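Long-range contacts in uncharacterized protein POB3N (Chaetomium thermophilum var. thermophilum, PDB 4KHB), which is a subunit of the FACT histone chaperone, which probably reorganises nucleosomes during transcription, replication and repair, and is represented here by its N-terminal PH-like part: residues 9-14 / 21-26; 14-19 / 72-77; 47-52 / 63-68. One frame throughout, in Å; residues are numbered along the deposited sequence.

Overall arrangement
All three contacts lie in the N-terminal PH-like domain. From the N terminus, strand 8-11 turns a corner at His12 and becomes strand 13-15. Contact 1 (9-14 with 21-26) closes the first short loop. It spans the corner, pairing strand 8-11 and, past a bulge, Ile13 of strand 13-15 with strand 22-27. Contact 2 (14-19 with 72-77) shares Tyr14 with it and crosses it along the chain, closing a long loop and carrying the N-terminal segment into the sheet that holds strands 13-15, 72-78, 61-66 and 51-56. Contact 3 (47-52 with 63-68), nested inside that loop, closes the hairpin of strands 51-56 and 61-66. Strands 61-66 and 72-78 are neighbours, joining contacts 2 and 3.

Contact 1: residues 9-14 / 21-26; sequences SFDHIY and PGKCRF
Ser9 faces Arg25 as a non-hydrogen-bonded antiparallel pair at the edge of the first sheet of the PH-like domain. Its OG lies anti to the backbone N (chi1 -178°), which brings it beside the extended Lys23 chain, 3.2 Å from Lys23 CE. Phe10 is the hydrogen-bonded partner of Cys24. Phe10 N gives a bond to Cys24 O (2.7 Å), in the carbonyl plane, and Cys24 N returns a straighter one to Phe10 O (2.9 Å). The Phe10 ring meets Phe26, with the two planes at 81°, and Phe10 CE1 is 3.7 Å from Phe26 CD2. Helix 83-92 packs on both rings through Leu86 and Ile89. Asp11 OD1 rests against Lys23 CG, with the charged ends apart. At His12 the chain turns, and a beta bulge shifts the register by one residue. The His12 ring lies against Pro21 CB and CG. Ile13 then pairs with Gly22: Ile13 N donates to Gly22 O (3.0 Å), while the return bond is weak. Ile13 CG1 packs on Cys24 CB. Tyr14 lies alongside Pro21, and Pro21 CB makes a CH-pi contact over one face of its ring, 4.1 Å from the centroid.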
ATOM      1  N   SER H   9      17.643 -20.658  -0.833  1.00 23.53           N
ATOM      2  CA  SER H   9      18.148 -19.302  -0.686  1.00 25.42           C
ATOM      3  C   SER H   9      17.689 -18.432  -1.845  1.00 25.46           C
ATOM      4  O   SER H   9      17.542 -18.907  -2.974  1.00 27.59           O
ATOM      5  CB  SER H   9      19.676 -19.308  -0.587  1.00 26.65           C
ATOM      6  OG  SER H   9      20.174 -17.999  -0.392  1.00 39.48           O
ATOM      7  N   PHE H  10      17.473 -17.152  -1.561  1.00 19.40           N
ATOM      8  CA  PHE H  10      17.015 -16.207  -2.567  1.00 21.04           C
ATOM      9  C   PHE H  10      17.767 -14.899  -2.367  1.00 24.79           C
ATOM     10  O   PHE H  10      17.873 -14.405  -1.241  1.00 23.44           O
ATOM     11  CB  PHE H  10      15.507 -15.981  -2.451  1.00 18.28           C
ATOM     12  CG  PHE H  10      14.683 -17.201  -2.754  1.00 18.91           C
ATOM     13  CD1 PHE H  10      14.371 -18.118  -1.758  1.00 13.58           C
ATOM     14  CD2 PHE H  10      14.225 -17.436  -4.043  1.00 17.46           C
ATOM     15  CE1 PHE H  10      13.609 -19.243  -2.043  1.00 15.78           C
ATOM     16  CE2 PHE H  10      13.466 -18.554  -4.335  1.00 18.50           C
ATOM     17  CZ  PHE H  10      13.156 -19.460  -3.335  1.00 16.52           C
ATOM     18  N   ASP H  11      18.294 -14.344  -3.452  1.00 19.68           N
ATOM     19  CA  ASP H  11      19.130 -13.156  -3.352  1.00 23.00           C
ATOM     20  C   ASP H  11      18.385 -11.876  -3.710  1.00 27.01           C
ATOM     21  O   ASP H  11      17.352 -11.916  -4.382  1.00 14.98           O
ATOM     22  CB  ASP H  11      20.369 -13.313  -4.238  1.00 38.45           C
ATOM     23  CG  ASP H  11      21.568 -13.834  -3.470  1.00 40.63           C
ATOM     24  OD1 ASP H  11      21.817 -13.335  -2.350  1.00 48.52           O
ATOM     25  OD2 ASP H  11      22.258 -14.739  -3.980  1.00 53.18           O
ATOM     26  N   HIS H  12      18.918 -10.746  -3.245  1.00 25.01           N
ATOM     27  CA  HIS H  12      18.385  -9.423  -3.569  1.00 24.27           C
ATOM     28  C   HIS H  12      16.953  -9.226  -3.073  1.00 23.38           C
ATOM     29  O   HIS H  12      16.082  -8.781  -3.824  1.00 26.60           O
ATOM     30  CB  HIS H  12      18.480  -9.139  -5.073  1.00 24.04           C
ATOM     31  CG  HIS H  12      18.532  -7.681  -5.406  1.00 32.21           C
ATOM     32  ND1 HIS H  12      19.526  -6.846  -4.943  1.00 30.55           N
ATOM     33  CD2 HIS H  12      17.707  -6.907  -6.150  1.00 29.65           C
ATOM     34  CE1 HIS H  12      19.312  -5.620  -5.388  1.00 34.24           C
ATOM     35  NE2 HIS H  12      18.215  -5.630  -6.124  1.00 35.61           N
ATOM     36  N   ILE H  13      16.717  -9.544  -1.804  1.00 20.89           N
ATOM     37  CA  ILE H  13      15.382  -9.440  -1.228  1.00 18.58           C
ATOM     38  C   ILE H  13      15.327  -8.331  -0.176  1.00 20.14           C
ATOM     39  O   ILE H  13      16.231  -8.209   0.653  1.00 21.17           O
ATOM     40  CB  ILE H  13      14.942 -10.781  -0.600  1.00 18.29           C
ATOM     41  CG1 ILE H  13      15.043 -11.913  -1.629  1.00 17.40           C
ATOM     42  CG2 ILE H  13      13.533 -10.674  -0.027  1.00 17.04           C
ATOM     43  CD1 ILE H  13      14.206 -11.691  -2.881  1.00 16.39           C
ATOM     44  N   TYR H  14      14.269  -7.523  -0.214  1.00 16.23           N
ATOM     45  CA  TYR H  14      14.082  -6.459   0.767  1.00 19.36           C
ATOM     46  C   TYR H  14      13.120  -6.918   1.859  1.00 19.16           C
ATOM     47  O   TYR H  14      12.052  -7.467   1.568  1.00 17.01           O
ATOM     48  CB  TYR H  14      13.547  -5.187   0.099  1.00 19.30           C
ATOM     49  CG  TYR H  14      14.416  -4.633  -1.009  1.00 25.76           C
ATOM     50  CD1 TYR H  14      14.278  -5.076  -2.319  1.00 24.62           C
ATOM     51  CD2 TYR H  14      15.363  -3.652  -0.745  1.00 24.65           C
ATOM     52  CE1 TYR H  14      15.064  -4.562  -3.333  1.00 21.82           C
ATOM     53  CE2 TYR H  14      16.151  -3.133  -1.752  1.00 23.89           C
ATOM     54  CZ  TYR H  14      15.999  -3.593  -3.041  1.00 23.31           C
ATOM     55  OH  TYR H  14      16.785  -3.077  -4.046  1.00 25.70           O
ATOM     56  N   PRO H  21      18.888  -4.357   0.144  1.00 24.31           N
ATOM     57  CA  PRO H  21      18.499  -5.753  -0.068  1.00 24.75           C
ATOM     58  C   PRO H  21      19.358  -6.685   0.778  1.00 25.54           C
ATOM     59  O   PRO H  21      20.295  -6.231   1.440  1.00 25.27           O
ATOM     60  CB  PRO H  21      18.796  -5.970  -1.553  1.00 27.16           C
ATOM     61  CG  PRO H  21      19.907  -5.021  -1.846  1.00 25.55           C
ATOM     62  CD  PRO H  21      19.609  -3.803  -1.016  1.00 24.94           C
ATOM     63  N   GLY H  22      19.044  -7.975   0.750  1.00 22.84           N
ATOM     64  CA  GLY H  22      19.743  -8.937   1.579  1.00 18.12           C
ATOM     65  C   GLY H  22      19.494 -10.356   1.114  1.00 22.06           C
ATOM     66  O   GLY H  22      18.860 -10.571   0.081  1.00 20.85           O
ATOM     67  N   LYS H  23      19.988 -11.327   1.873  1.00 21.66           N
ATOM     68  CA  LYS H  23      19.856 -12.726   1.489  1.00 22.84           C
ATOM     69  C   LYS H  23      18.755 -13.408   2.294  1.00 25.34           C
ATOM     70  O   LYS H  23      18.728 -13.324   3.524  1.00 29.15           O
ATOM     71  CB  LYS H  23      21.193 -13.442   1.684  1.00 27.44           C
ATOM     72  CG  LYS H  23      21.272 -14.836   1.084  1.00 35.09           C
ATOM     73  CD  LYS H  23      22.687 -15.379   1.221  1.00 48.14           C
ATOM     74  CE  LYS H  23      22.904 -16.618   0.373  1.00 49.04           C
ATOM     75  NZ  LYS H  23      24.231 -17.242   0.630  1.00 46.14           N
ATOM     76  N   CYS H  24      17.846 -14.078   1.592  1.00 28.90           N
ATOM     77  CA  CYS H  24      16.726 -14.752   2.239  1.00 21.50           C
ATOM     78  C   CYS H  24      16.873 -16.268   2.182  1.00 19.94           C
ATOM     79  O   CYS H  24      16.920 -16.852   1.099  1.00 26.23           O
ATOM     80  CB  CYS H  24      15.411 -14.332   1.581  1.00 26.12           C
ATOM     81  SG  CYS H  24      13.926 -14.851   2.470  1.00 38.26           S
ATOM     82  N   ARG H  25      16.954 -16.902   3.347  1.00 25.71           N
ATOM     83  CA  ARG H  25      17.121 -18.351   3.429  1.00 25.39           C
ATOM     84  C   ARG H  25      15.940 -19.040   4.087  1.00 24.26           C
ATOM     85  O   ARG H  25      15.514 -18.652   5.176  1.00 21.55           O
ATOM     86  CB  ARG H  25      18.415 -18.711   4.165  1.00 31.01           C
ATOM     87  CG  ARG H  25      19.639 -18.590   3.275  1.00 35.60           C
ATOM     88  CD  ARG H  25      20.844 -17.962   3.940  1.00 34.65           C
ATOM     89  NE  ARG H  25      22.075 -18.590   3.470  1.00 42.74           N
ATOM     90  CZ  ARG H  25      23.294 -18.091   3.649  1.00 52.49           C
ATOM     91  NH1 ARG H  25      23.453 -16.927   4.261  1.00 61.26           N
ATOM     92  NH2 ARG H  25      24.351 -18.741   3.188  1.00 46.28           N
ATOM     93  N   PHE H  26      15.381 -20.025   3.389  1.00 24.62           N
ATOM     94  CA  PHE H  26      14.287 -20.818   3.930  1.00 20.96           C
ATOM     95  C   PHE H  26      14.785 -22.196   4.394  1.00 23.12           C
ATOM     96  O   PHE H  26      15.557 -22.859   3.691  1.00 24.34           O
ATOM     97  CB  PHE H  26      13.176 -20.959   2.892  1.00 26.57           C
ATOM     98  CG  PHE H  26      12.470 -19.666   2.588  1.00 14.81           C
ATOM     99  CD1 PHE H  26      11.400 -19.248   3.365  1.00 20.78           C
ATOM    100  CD2 PHE H  26      12.871 -18.872   1.522  1.00 16.67           C
ATOM    101  CE1 PHE H  26      10.743 -18.060   3.090  1.00 15.74           C
ATOM    102  CE2 PHE H  26      12.220 -17.683   1.238  1.00 18.09           C
ATOM    103  CZ  PHE H  26      11.154 -17.276   2.022  1.00 10.24           C
TER

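Contact 2: residues 14-19 / 72-77; sequences YLDLSK and VIQLDG
Tyr14 and Asp76 form an antiparallel hydrogen-bonded pair, followed by the non-hydrogen-bonded pair Leu15 and Leu75, at the edge of the second sheet of the PH-like domain. Tyr14 N bonds Asp76 O at 2.9 Å, and Asp76 N bonds Tyr14 O at 3.2 Å. The ladder runs on as the first segment leaves its strand: Asp16 N gives a short, straight bond to Gln74 O (2.7 Å). A side chain then replaces the next backbone acceptor. Asp16 OD1 takes the bond from Gln74 N (2.8 Å) on its syn side, 29° out of the carboxylate plane. Asp16 CG stands beside its own backbone N (chi1 -75°), and this turns the carboxylate to the neighbouring strand. On one face of the sheet, Leu15 CD2 touches both Ile73 CG2 (3.6 Å) and Leu75 CD2 (3.9 Å). On the other, Asp76 OD1 lies 3.3 Å from Tyr14 CB. Lys170 joins the polar end, with a salt bridge to Asp16 OD1 and a hydrogen bond to Gln74 OE1. Gln74 NE2 is hydrogen-bonded to Glu62 OE2 and to Met41 O of the SPT16D chain. The contact thus borders the heterodimer interface, and the lysine probably favours a charged Asp16.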
ATOM      1  N   TYR H  14      14.269  -7.523  -0.214  1.00 16.23           N
ATOM      2  CA  TYR H  14      14.082  -6.459   0.767  1.00 19.36           C
ATOM      3  C   TYR H  14      13.120  -6.918   1.859  1.00 19.16           C
ATOM      4  O   TYR H  14      12.052  -7.467   1.568  1.00 17.01           O
ATOM      5  CB  TYR H  14      13.547  -5.187   0.099  1.00 19.30           C
ATOM      6  CG  TYR H  14      14.416  -4.633  -1.009  1.00 25.76           C
ATOM      7  CD1 TYR H  14      14.278  -5.076  -2.319  1.00 24.62           C
ATOM      8  CD2 TYR H  14      15.363  -3.652  -0.745  1.00 24.65           C
ATOM      9  CE1 TYR H  14      15.064  -4.562  -3.333  1.00 21.82           C
ATOM     10  CE2 TYR H  14      16.151  -3.133  -1.752  1.00 23.89           C
ATOM     11  CZ  TYR H  14      15.999  -3.593  -3.041  1.00 23.31           C
ATOM     12  OH  TYR H  14      16.785  -3.077  -4.046  1.00 25.70           O
ATOM     13  N   LEU H  15      13.501  -6.699   3.114  1.00 16.83           N
ATOM     14  CA  LEU H  15      12.664  -7.093   4.241  1.00 20.35           C
ATOM     15  C   LEU H  15      11.972  -5.869   4.836  1.00 17.23           C
ATOM     16  O   LEU H  15      12.635  -4.943   5.313  1.00 16.80           O
ATOM     17  CB  LEU H  15      13.506  -7.836   5.292  1.00 17.56           C
ATOM     18  CG  LEU H  15      12.943  -8.277   6.651  1.00 27.41           C
ATOM     19  CD1 LEU H  15      13.162  -7.213   7.719  1.00 25.12           C
ATOM     20  CD2 LEU H  15      11.468  -8.652   6.563  1.00 20.71           C
ATOM     21  N   ASP H  16      10.638  -5.892   4.820  1.00 16.07           N
ATOM     22  CA  ASP H  16       9.809  -4.818   5.375  1.00 16.96           C
ATOM     23  C   ASP H  16      10.202  -3.415   4.905  1.00 16.69           C
ATOM     24  O   ASP H  16      10.446  -2.520   5.717  1.00 17.97           O
ATOM     25  CB  ASP H  16       9.775  -4.892   6.907  1.00 12.49           C
ATOM     26  CG  ASP H  16       8.897  -6.025   7.414  1.00 17.59           C
ATOM     27  OD1 ASP H  16       7.987  -6.455   6.670  1.00 19.27           O
ATOM     28  OD2 ASP H  16       9.119  -6.489   8.553  1.00 31.59           O
ATOM     29  N   LEU H  17      10.277  -3.249   3.586  1.00 18.02           N
ATOM     30  CA  LEU H  17      10.616  -1.970   2.958  1.00 20.57           C
ATOM     31  C   LEU H  17      12.017  -1.514   3.333  1.00 22.11           C
ATOM     32  O   LEU H  17      12.276  -0.316   3.463  1.00 22.23           O
ATOM     33  CB  LEU H  17       9.584  -0.876   3.277  1.00 17.97           C
ATOM     34  CG  LEU H  17       8.108  -1.232   3.092  1.00 21.01           C
ATOM     35  CD1 LEU H  17       7.234   0.014   3.103  1.00 23.26           C
ATOM     36  CD2 LEU H  17       7.906  -2.021   1.823  1.00 22.30           C
ATOM     37  N   SER H  18      12.918  -2.476   3.509  1.00 21.22           N
ATOM     38  CA  SER H  18      14.309  -2.154   3.777  1.00 21.79           C
ATOM     39  C   SER H  18      14.877  -1.379   2.600  1.00 28.97           C
ATOM     40  O   SER H  18      14.545  -1.642   1.443  1.00 27.28           O
ATOM     41  CB  SER H  18      15.126  -3.425   4.024  1.00 20.44           C
ATOM     42  OG  SER H  18      15.198  -4.226   2.860  1.00 17.81           O
ATOM     43  N   LYS H  19      15.728  -0.411   2.906  1.00 31.54           N
ATOM     44  CA  LYS H  19      16.411   0.359   1.881  1.00 35.08           C
ATOM     45  C   LYS H  19      17.493  -0.470   1.201  1.00 31.90           C
ATOM     46  O   LYS H  19      17.801  -0.262   0.028  1.00 33.07           O
ATOM     47  CB  LYS H  19      16.991   1.648   2.480  1.00 40.70           C
ATOM     48  CG  LYS H  19      16.635   1.879   3.953  1.00 47.59           C
ATOM     49  CD  LYS H  19      17.480   1.052   4.921  1.00 58.81           C
ATOM     50  CE  LYS H  19      16.676   0.678   6.167  1.00 45.43           C
ATOM     51  NZ  LYS H  19      16.068   1.855   6.849  1.00 50.60           N
ATOM     52  N   VAL H  72       2.564  -8.839  10.002  1.00 16.97           N
ATOM     53  CA  VAL H  72       2.932  -9.145   8.619  1.00 21.45           C
ATOM     54  C   VAL H  72       4.427  -8.961   8.348  1.00 17.47           C
ATOM     55  O   VAL H  72       5.036  -7.985   8.795  1.00 17.27           O
ATOM     56  CB  VAL H  72       2.109  -8.317   7.594  1.00 22.05           C
ATOM     57  CG1 VAL H  72       0.673  -8.799   7.546  1.00 30.70           C
ATOM     58  CG2 VAL H  72       2.163  -6.837   7.930  1.00 19.79           C
ATOM     59  N   ILE H  73       5.011  -9.910   7.622  1.00 16.84           N
ATOM     60  CA  ILE H  73       6.401  -9.804   7.189  1.00 15.49           C
ATOM     61  C   ILE H  73       6.409  -9.680   5.671  1.00 12.31           C
ATOM     62  O   ILE H  73       5.915 -10.563   4.965  1.00  9.55           O
ATOM     63  CB  ILE H  73       7.224 -11.038   7.610  1.00 16.08           C
ATOM     64  CG1 ILE H  73       7.178 -11.208   9.130  1.00 22.98           C
ATOM     65  CG2 ILE H  73       8.672 -10.900   7.147  1.00 14.22           C
ATOM     66  CD1 ILE H  73       7.762 -10.029   9.893  1.00 18.79           C
ATOM     67  N   GLN H  74       6.958  -8.575   5.171  1.00 13.07           N
ATOM     68  CA  GLN H  74       6.980  -8.316   3.737  1.00 14.10           C
ATOM     69  C   GLN H  74       8.352  -8.549   3.112  1.00  9.94           C
ATOM     70  O   GLN H  74       9.332  -7.891   3.469  1.00 10.37           O
ATOM     71  CB  GLN H  74       6.493  -6.889   3.454  1.00 11.26           C
ATOM     72  CG  GLN H  74       4.995  -6.693   3.652  1.00 19.46           C
ATOM     73  CD  GLN H  74       4.588  -5.234   3.665  1.00 23.48           C
ATOM     74  OE1 GLN H  74       4.323  -4.658   4.722  1.00 19.96           O
ATOM     75  NE2 GLN H  74       4.551  -4.622   2.488  1.00 17.58           N
ATOM     76  N   LEU H  75       8.404  -9.498   2.182  1.00 15.02           N
ATOM     77  CA  LEU H  75       9.615  -9.782   1.425  1.00 12.84           C
ATOM     78  C   LEU H  75       9.372  -9.575  -0.070  1.00 16.00           C
ATOM     79  O   LEU H  75       8.721 -10.410  -0.710  1.00 15.00           O
ATOM     80  CB  LEU H  75      10.054 -11.226   1.676  1.00 12.73           C
ATOM     81  CG  LEU H  75      10.309 -11.660   3.120  1.00 15.95           C
ATOM     82  CD1 LEU H  75      10.256 -13.173   3.238  1.00 13.99           C
ATOM     83  CD2 LEU H  75      11.647 -11.147   3.609  1.00 16.82           C
ATOM     84  N   ASP H  76       9.883  -8.479  -0.629  1.00 14.79           N
ATOM     85  CA  ASP H  76       9.746  -8.254  -2.069  1.00 18.49           C
ATOM     86  C   ASP H  76      11.115  -8.202  -2.753  1.00 17.10           C
ATOM     87  O   ASP H  76      12.140  -7.990  -2.102  1.00 16.03           O
ATOM     88  CB  ASP H  76       8.891  -7.016  -2.394  1.00 23.27           C
ATOM     89  CG  ASP H  76       9.491  -5.721  -1.880  1.00 32.96           C
ATOM     90  OD1 ASP H  76      10.523  -5.763  -1.177  1.00 43.24           O
ATOM     91  OD2 ASP H  76       8.924  -4.649  -2.184  1.00 42.06           O
ATOM     92  N   GLY H  77      11.117  -8.392  -4.070  1.00 17.95           N
ATOM     93  CA  GLY H  77      12.343  -8.430  -4.844  1.00 16.07           C
ATOM     94  C   GLY H  77      12.521  -9.787  -5.494  1.00 17.21           C
ATOM     95  O   GLY H  77      13.517 -10.039  -6.176  1.00 16.32           O
TER

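Contact 3: residues 47-52 / 63-68; sequences SNIGGA and VKILQR
Leu66 O is gripped by two successive backbone N-H groups, those of Gly50 and Gly51. Gly50 N bonds it at 2.8 Å, nearly in line with the carbonyl, and Gly51 N adds a weak bond. Two residues thus face one, which makes a classic beta bulge in the hairpin of strands 51-56 and 61-66 of the PH-like domain. Within the bulge, Leu66 N donates to Gly51 O at 2.7 Å, from above the carbonyl plane. The pairing continues with Ala52 and Ile65 as a non-hydrogen-bonded pair, with Ala52 CA 3.2 Å from Lys64 O.

Asn48 meets the other end. With chi1 at -155° its amide swings away from its own N, beside its carbonyl carbon, and this carries OD1 to the backbone of Arg68. Arg68 N makes weak bonds to Asn48 OD1 (2.7 Å) and to Asn48 O. The same OD1 also accepts a bond from Thr69 N, so it bridges two successive amides. The Asn48 and Gln67 amides meet obliquely, their planes 46° apart, with Asn48 ND2 3.5 Å from Gln67 OE1. The Asn48 and Arg68 side chains run antiparallel to each other, their flat groups 22° apart. Arg68 CG touches Ser47 O at 3.4 Å, and Ser47 O lies at the edge of the guanidinium, near its plane.

Apolar contact is slight between the two segments. Ile49 CG2 approaches Ile65 CG2 at 4.3 Å, and both side chains also pack on Leu44 of strand 42-45. Phe90 of helix 83-92 covers Ala52 and Ile65. Backbone polar groups therefore do most of the joining here: a shared carbonyl holds the bulge, and the Asn48 side chain adds a link through the Arg68 and Thr69 amides.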
ATOM      1  N   SER H  47       6.774 -22.013  13.877  1.00 17.35           N
ATOM      2  CA  SER H  47       5.599 -22.044  14.739  1.00 22.68           C
ATOM      3  C   SER H  47       4.737 -20.782  14.633  1.00 20.79           C
ATOM      4  O   SER H  47       3.553 -20.812  14.976  1.00 20.08           O
ATOM      5  CB  SER H  47       6.021 -22.304  16.187  1.00 25.11           C
ATOM      6  OG  SER H  47       6.844 -21.264  16.674  1.00 20.84           O
ATOM      7  N   ASN H  48       5.319 -19.681  14.162  1.00 18.02           N
ATOM      8  CA  ASN H  48       4.550 -18.453  13.950  1.00 17.56           C
ATOM      9  C   ASN H  48       4.310 -18.128  12.475  1.00 18.82           C
ATOM     10  O   ASN H  48       4.128 -16.965  12.116  1.00 17.03           O
ATOM     11  CB  ASN H  48       5.209 -17.255  14.644  1.00 15.64           C
ATOM     12  CG  ASN H  48       4.214 -16.151  14.982  1.00 14.85           C
ATOM     13  OD1 ASN H  48       3.001 -16.348  14.915  1.00 13.55           O
ATOM     14  ND2 ASN H  48       4.728 -14.986  15.350  1.00 13.58           N
ATOM     15  N   ILE H  49       4.324 -19.146  11.621  1.00 13.54           N
ATOM     16  CA  ILE H  49       3.993 -18.940  10.215  1.00 17.41           C
ATOM     17  C   ILE H  49       2.583 -19.472   9.948  1.00 18.73           C
ATOM     18  O   ILE H  49       2.365 -20.685   9.894  1.00 20.46           O
ATOM     19  CB  ILE H  49       5.029 -19.604   9.272  1.00 20.25           C
ATOM     20  CG1 ILE H  49       6.403 -18.947   9.448  1.00 22.89           C
ATOM     21  CG2 ILE H  49       4.583 -19.502   7.821  1.00 15.12           C
ATOM     22  CD1 ILE H  49       7.496 -19.533   8.568  1.00 20.59           C
ATOM     23  N   GLY H  50       1.633 -18.554   9.793  1.00 21.58           N
ATOM     24  CA  GLY H  50       0.230 -18.910   9.651  1.00 13.78           C
ATOM     25  C   GLY H  50      -0.317 -18.838   8.238  1.00 14.99           C
ATOM     26  O   GLY H  50      -1.314 -19.496   7.918  1.00 17.88           O
ATOM     27  N   GLY H  51       0.326 -18.038   7.391  1.00 17.97           N
ATOM     28  CA  GLY H  51      -0.135 -17.868   6.024  1.00 15.11           C
ATOM     29  C   GLY H  51       0.808 -17.045   5.165  1.00 15.34           C
ATOM     30  O   GLY H  51       1.718 -16.391   5.679  1.00 11.34           O
ATOM     31  N   ALA H  52       0.588 -17.072   3.854  1.00 14.68           N
ATOM     32  CA  ALA H  52       1.477 -16.385   2.923  1.00 13.30           C
ATOM     33  C   ALA H  52       0.764 -15.960   1.644  1.00 11.41           C
ATOM     34  O   ALA H  52      -0.049 -16.709   1.097  1.00 10.18           O
ATOM     35  CB  ALA H  52       2.674 -17.263   2.593  1.00  9.68           C
ATOM     36  N   VAL H  63       6.487 -11.750  -1.201  1.00 10.02           N
ATOM     37  CA  VAL H  63       5.908 -12.766  -0.335  1.00  9.30           C
ATOM     38  C   VAL H  63       5.519 -12.078   0.964  1.00 12.50           C
ATOM     39  O   VAL H  63       6.379 -11.564   1.682  1.00 10.66           O
ATOM     40  CB  VAL H  63       6.898 -13.904  -0.031  1.00  8.08           C
ATOM     41  CG1 VAL H  63       6.319 -14.846   1.014  1.00 11.80           C
ATOM     42  CG2 VAL H  63       7.235 -14.665  -1.298  1.00 10.24           C
ATOM     43  N   LYS H  64       4.223 -12.050   1.254  1.00 13.01           N
ATOM     44  CA  LYS H  64       3.740 -11.476   2.502  1.00 11.27           C
ATOM     45  C   LYS H  64       3.442 -12.602   3.474  1.00  9.77           C
ATOM     46  O   LYS H  64       2.585 -13.447   3.205  1.00 11.77           O
ATOM     47  CB  LYS H  64       2.485 -10.630   2.260  1.00 14.02           C
ATOM     48  CG  LYS H  64       1.983  -9.878   3.481  1.00 18.86           C
ATOM     49  CD  LYS H  64       0.530  -9.464   3.304  1.00 17.02           C
ATOM     50  CE  LYS H  64       0.400  -8.356   2.273  1.00 24.30           C
ATOM     51  NZ  LYS H  64      -0.699  -7.407   2.602  1.00 27.81           N
ATOM     52  N   ILE H  65       4.140 -12.615   4.606  1.00 11.19           N
ATOM     53  CA  ILE H  65       3.947 -13.677   5.585  1.00 15.72           C
ATOM     54  C   ILE H  65       3.061 -13.222   6.735  1.00 11.84           C
ATOM     55  O   ILE H  65       3.326 -12.205   7.385  1.00 12.84           O
ATOM     56  CB  ILE H  65       5.289 -14.210   6.135  1.00 17.90           C
ATOM     57  CG1 ILE H  65       6.107 -14.852   5.011  1.00 13.79           C
ATOM     58  CG2 ILE H  65       5.050 -15.246   7.220  1.00 11.25           C
ATOM     59  CD1 ILE H  65       7.525 -15.229   5.407  1.00 15.25           C
ATOM     60  N   LEU H  66       2.003 -13.993   6.967  1.00 12.59           N
ATOM     61  CA  LEU H  66       1.051 -13.723   8.029  1.00 12.88           C
ATOM     62  C   LEU H  66       1.390 -14.587   9.237  1.00 15.33           C
ATOM     63  O   LEU H  66       1.383 -15.818   9.152  1.00 14.93           O
ATOM     64  CB  LEU H  66      -0.367 -14.017   7.530  1.00 18.83           C
ATOM     65  CG  LEU H  66      -0.674 -13.399   6.162  1.00 21.92           C
ATOM     66  CD1 LEU H  66      -1.913 -14.007   5.525  1.00 21.14           C
ATOM     67  CD2 LEU H  66      -0.822 -11.894   6.288  1.00 21.64           C
ATOM     68  N   GLN H  67       1.696 -13.937  10.355  1.00 12.02           N
ATOM     69  CA  GLN H  67       2.046 -14.631  11.593  1.00 19.25           C
ATOM     70  C   GLN H  67       0.809 -15.241  12.258  1.00 19.82           C
ATOM     71  O   GLN H  67      -0.315 -14.805  11.995  1.00 20.80           O
ATOM     72  CB  GLN H  67       2.762 -13.670  12.551  1.00 14.83           C
ATOM     73  CG  GLN H  67       4.165 -13.249  12.098  1.00 19.65           C
ATOM     74  CD  GLN H  67       4.750 -12.137  12.951  1.00 25.17           C
ATOM     75  OE1 GLN H  67       4.186 -11.766  13.980  1.00 37.11           O
ATOM     76  NE2 GLN H  67       5.881 -11.592  12.520  1.00 25.22           N
ATOM     77  N   ARG H  68       1.012 -16.254  13.100  1.00 21.09           N
ATOM     78  CA  ARG H  68      -0.085 -16.829  13.877  1.00 17.75           C
ATOM     79  C   ARG H  68      -0.544 -15.789  14.884  1.00 13.47           C
ATOM     80  O   ARG H  68      -1.738 -15.631  15.134  1.00 16.48           O
ATOM     81  CB  ARG H  68       0.361 -18.090  14.619  1.00 17.03           C
ATOM     82  CG  ARG H  68       0.847 -19.236  13.747  1.00 20.59           C
ATOM     83  CD  ARG H  68       0.207 -20.540  14.189  1.00 24.84           C
ATOM     84  NE  ARG H  68       0.595 -21.672  13.353  1.00 39.25           N
ATOM     85  CZ  ARG H  68      -0.257 -22.411  12.651  1.00 49.98           C
ATOM     86  NH1 ARG H  68      -1.554 -22.134  12.681  1.00 51.53           N
ATOM     87  NH2 ARG H  68       0.185 -23.424  11.920  1.00 34.69           N
TER